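Local coordinates for protein D-alanyl-D-alanine carboxypeptidase (Vibrio cholerae, PDB 5TR7) that probably removes the terminal D-alanine from peptidoglycan precursor peptides as a serine-type, penicillin-binding carboxypeptidase of the S11 family, at residues Ala208-Val213 with Met228-Glu233. Numbering follows the deposited sequence.
Sequences AGYNLV and MGTDNE
Tyr210 CG lies anti to its carbonyl carbon (chi1 -64°), which carries the ring to the chain leaving Thr230, where CD2 lies 3.5 Å from Asn232 CA. Thr230 takes chi1 54°, which sets OG1 between its backbone N and carbonyl carbon and aims the hydroxyl at the Tyr210 carbonyl. Tyr210 O is gripped twice: Thr230 N arrives at 2.9 Å, tilted slightly from the carbonyl plane, while Thr230 OG1 donates from above that plane at 2.8 Å. The return bond, Tyr210 N to Thr230 O at 2.9 Å, lies in the carbonyl plane on a lone pair and completes an antiparallel hydrogen-bonded pair. Because Gly229 and Thr230 both face Tyr210, and Gly229 has positive phi (77°), the pairing is a G1 beta bulge near the open end of the hairpin 209-218/221-230, in the five-stranded sheet of the penicillin-binding domain. The Gly229 amide donates to the Asn211 side chain, N to OD1 2.8 Å, nearly in line with the C=O bond. Asn211 ND2 bonds to Thr205 OG1, so both ends of this buried amide are held; Met228 SD packs against Asn211 CG at 3.7 Å. Over one face of the Tyr210 ring, Glu233 CG makes a CH-pi contact 4.1 Å from the centroid, its carboxylate nearly parallel to the ring and salt-bridged to Arg186 and Arg236 in the nitrite-binding pocket.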
ATOM      1  N   ALA A 208       4.434 -12.469 -11.839  1.00 71.52           N
ATOM      2  CA  ALA A 208       5.095 -12.927 -10.592  1.00 71.35           C
ATOM      3  C   ALA A 208       4.175 -13.532  -9.537  1.00 70.48           C
ATOM      4  O   ALA A 208       4.459 -14.633  -9.049  1.00 70.92           O
ATOM      5  CB  ALA A 208       5.893 -11.786  -9.970  1.00 65.22           C
ATOM      6  N   GLY A 209       3.098 -12.832  -9.189  1.00 66.46           N
ATOM      7  CA  GLY A 209       2.108 -13.378  -8.242  1.00 62.66           C
ATOM      8  C   GLY A 209       1.534 -12.409  -7.253  1.00 54.53           C
ATOM      9  O   GLY A 209       1.557 -11.217  -7.489  1.00 59.32           O
ATOM     10  N   TYR A 210       1.014 -12.928  -6.155  1.00 50.46           N
ATOM     11  CA  TYR A 210       0.419 -12.137  -5.114  1.00 49.29           C
ATOM     12  C   TYR A 210       1.417 -11.591  -4.141  1.00 48.84           C
ATOM     13  O   TYR A 210       2.330 -12.295  -3.680  1.00 55.52           O
ATOM     14  CB  TYR A 210      -0.637 -12.913  -4.343  1.00 49.98           C
ATOM     15  CG  TYR A 210      -1.812 -13.299  -5.190  1.00 52.95           C
ATOM     16  CD1 TYR A 210      -2.912 -12.452  -5.295  1.00 51.34           C
ATOM     17  CD2 TYR A 210      -1.878 -14.511  -5.813  1.00 52.24           C
ATOM     18  CE1 TYR A 210      -4.037 -12.805  -6.016  1.00 47.27           C
ATOM     19  CE2 TYR A 210      -2.998 -14.878  -6.545  1.00 58.08           C
ATOM     20  CZ  TYR A 210      -4.065 -14.024  -6.637  1.00 51.15           C
ATOM     21  OH  TYR A 210      -5.131 -14.398  -7.367  1.00 49.29           O
ATOM     22  N   ASN A 211       1.173 -10.326  -3.770  1.00 47.08           N
ATOM     23  CA  ASN A 211       2.011  -9.632  -2.861  1.00 46.18           C
ATOM     24  C   ASN A 211       1.307  -9.160  -1.600  1.00 49.08           C
ATOM     25  O   ASN A 211       0.156  -8.803  -1.640  1.00 48.35           O
ATOM     26  CB  ASN A 211       2.465  -8.381  -3.578  1.00 49.75           C
ATOM     27  CG  ASN A 211       3.059  -8.674  -4.926  1.00 54.72           C
ATOM     28  OD1 ASN A 211       3.754  -9.674  -5.113  1.00 60.16           O
ATOM     29  ND2 ASN A 211       2.781  -7.792  -5.877  1.00 59.38           N
ATOM     30  N   LEU A 212       2.077  -9.017  -0.516  1.00 51.56           N
ATOM     31  CA  LEU A 212       1.596  -8.403   0.677  1.00 46.33           C
ATOM     32  C   LEU A 212       2.663  -7.633   1.420  1.00 45.19           C
ATOM     33  O   LEU A 212       3.750  -8.142   1.635  1.00 47.49           O
ATOM     34  CB  LEU A 212       1.056  -9.473   1.631  1.00 48.15           C
ATOM     35  CG  LEU A 212       0.499  -8.922   2.959  1.00 48.94           C
ATOM     36  CD1 LEU A 212      -0.589  -7.866   2.787  1.00 52.32           C
ATOM     37  CD2 LEU A 212      -0.082 -10.090   3.756  1.00 50.70           C
ATOM     38  N   VAL A 213       2.337  -6.424   1.839  1.00 47.87           N
ATOM     39  CA  VAL A 213       3.189  -5.638   2.747  1.00 49.01           C
ATOM     40  C   VAL A 213       2.415  -5.700   4.055  1.00 44.01           C
ATOM     41  O   VAL A 213       1.312  -5.190   4.110  1.00 44.30           O
ATOM     42  CB  VAL A 213       3.407  -4.201   2.321  1.00 51.91           C
ATOM     43  CG1 VAL A 213       4.289  -3.478   3.310  1.00 55.89           C
ATOM     44  CG2 VAL A 213       4.128  -4.202   1.038  1.00 49.55           C
ATOM     45  N   MET A 228       6.603 -10.917  -1.938  1.00 54.18           N
ATOM     46  CA  MET A 228       6.249 -10.668  -3.339  1.00 57.76           C
ATOM     47  C   MET A 228       6.259 -11.925  -4.138  1.00 50.68           C
ATOM     48  O   MET A 228       7.178 -12.706  -4.039  1.00 56.73           O
ATOM     49  CB  MET A 228       7.274  -9.721  -4.001  1.00 56.74           C
ATOM     50  CG  MET A 228       7.484  -8.451  -3.196  1.00 62.69           C
ATOM     51  SD  MET A 228       6.063  -7.341  -3.147  1.00 65.54           S
ATOM     52  CE  MET A 228       6.278  -6.703  -4.865  1.00 64.92           C
ATOM     53  N   GLY A 229       5.230 -12.090  -4.947  1.00 50.45           N
ATOM     54  CA  GLY A 229       5.199 -13.211  -5.849  1.00 53.56           C
ATOM     55  C   GLY A 229       4.861 -14.554  -5.267  1.00 50.99           C
ATOM     56  O   GLY A 229       5.558 -15.477  -5.534  1.00 56.75           O
ATOM     57  N   THR A 230       3.805 -14.637  -4.466  1.00 52.71           N
ATOM     58  CA  THR A 230       3.295 -15.924  -3.932  1.00 50.81           C
ATOM     59  C   THR A 230       2.292 -16.470  -4.931  1.00 57.51           C
ATOM     60  O   THR A 230       1.702 -15.748  -5.732  1.00 59.69           O
ATOM     61  CB  THR A 230       2.589 -15.812  -2.581  1.00 49.43           C
ATOM     62  OG1 THR A 230       1.559 -14.834  -2.647  1.00 51.99           O
ATOM     63  CG2 THR A 230       3.608 -15.373  -1.525  1.00 55.21           C
ATOM     64  N   ASP A 231       2.110 -17.769  -4.921  1.00 60.12           N
ATOM     65  CA  ASP A 231       1.207 -18.400  -5.862  1.00 62.02           C
ATOM     66  C   ASP A 231      -0.306 -18.211  -5.693  1.00 55.83           C
ATOM     67  O   ASP A 231      -0.998 -18.421  -6.646  1.00 56.54           O
ATOM     68  CB  ASP A 231       1.607 -19.878  -5.994  1.00 66.53           C
ATOM     69  CG  ASP A 231       2.969 -20.051  -6.748  1.00 68.13           C
ATOM     70  OD1 ASP A 231       3.477 -19.085  -7.359  1.00 61.25           O
ATOM     71  OD2 ASP A 231       3.504 -21.178  -6.785  1.00 76.05           O
ATOM     72  N   ASN A 232      -0.812 -17.832  -4.533  1.00 52.08           N
ATOM     73  CA  ASN A 232      -2.266 -17.666  -4.354  1.00 51.59           C
ATOM     74  C   ASN A 232      -2.496 -16.943  -3.084  1.00 49.47           C
ATOM     75  O   ASN A 232      -1.552 -16.754  -2.320  1.00 54.87           O
ATOM     76  CB  ASN A 232      -2.975 -19.026  -4.315  1.00 56.44           C
ATOM     77  CG  ASN A 232      -2.350 -19.950  -3.320  1.00 62.27           C
ATOM     78  OD1 ASN A 232      -2.451 -19.750  -2.105  1.00 61.43           O
ATOM     79  ND2 ASN A 232      -1.665 -20.956  -3.817  1.00 69.46           N
ATOM     80  N   GLU A 233      -3.729 -16.505  -2.877  1.00 50.19           N
ATOM     81  CA  GLU A 233      -4.076 -15.729  -1.694  1.00 51.28           C
ATOM     82  C   GLU A 233      -3.771 -16.455  -0.387  1.00 55.08           C
ATOM     83  O   GLU A 233      -3.303 -15.817   0.540  1.00 64.23           O
ATOM     84  CB  GLU A 233      -5.493 -15.187  -1.752  1.00 55.60           C
ATOM     85  CG  GLU A 233      -5.563 -14.024  -2.736  1.00 61.49           C
ATOM     86  CD  GLU A 233      -6.868 -13.302  -2.695  1.00 64.25           C
ATOM     87  OE1 GLU A 233      -7.819 -13.825  -3.299  1.00 66.96           O
ATOM     88  OE2 GLU A 233      -6.930 -12.178  -2.105  1.00 63.64           O
TER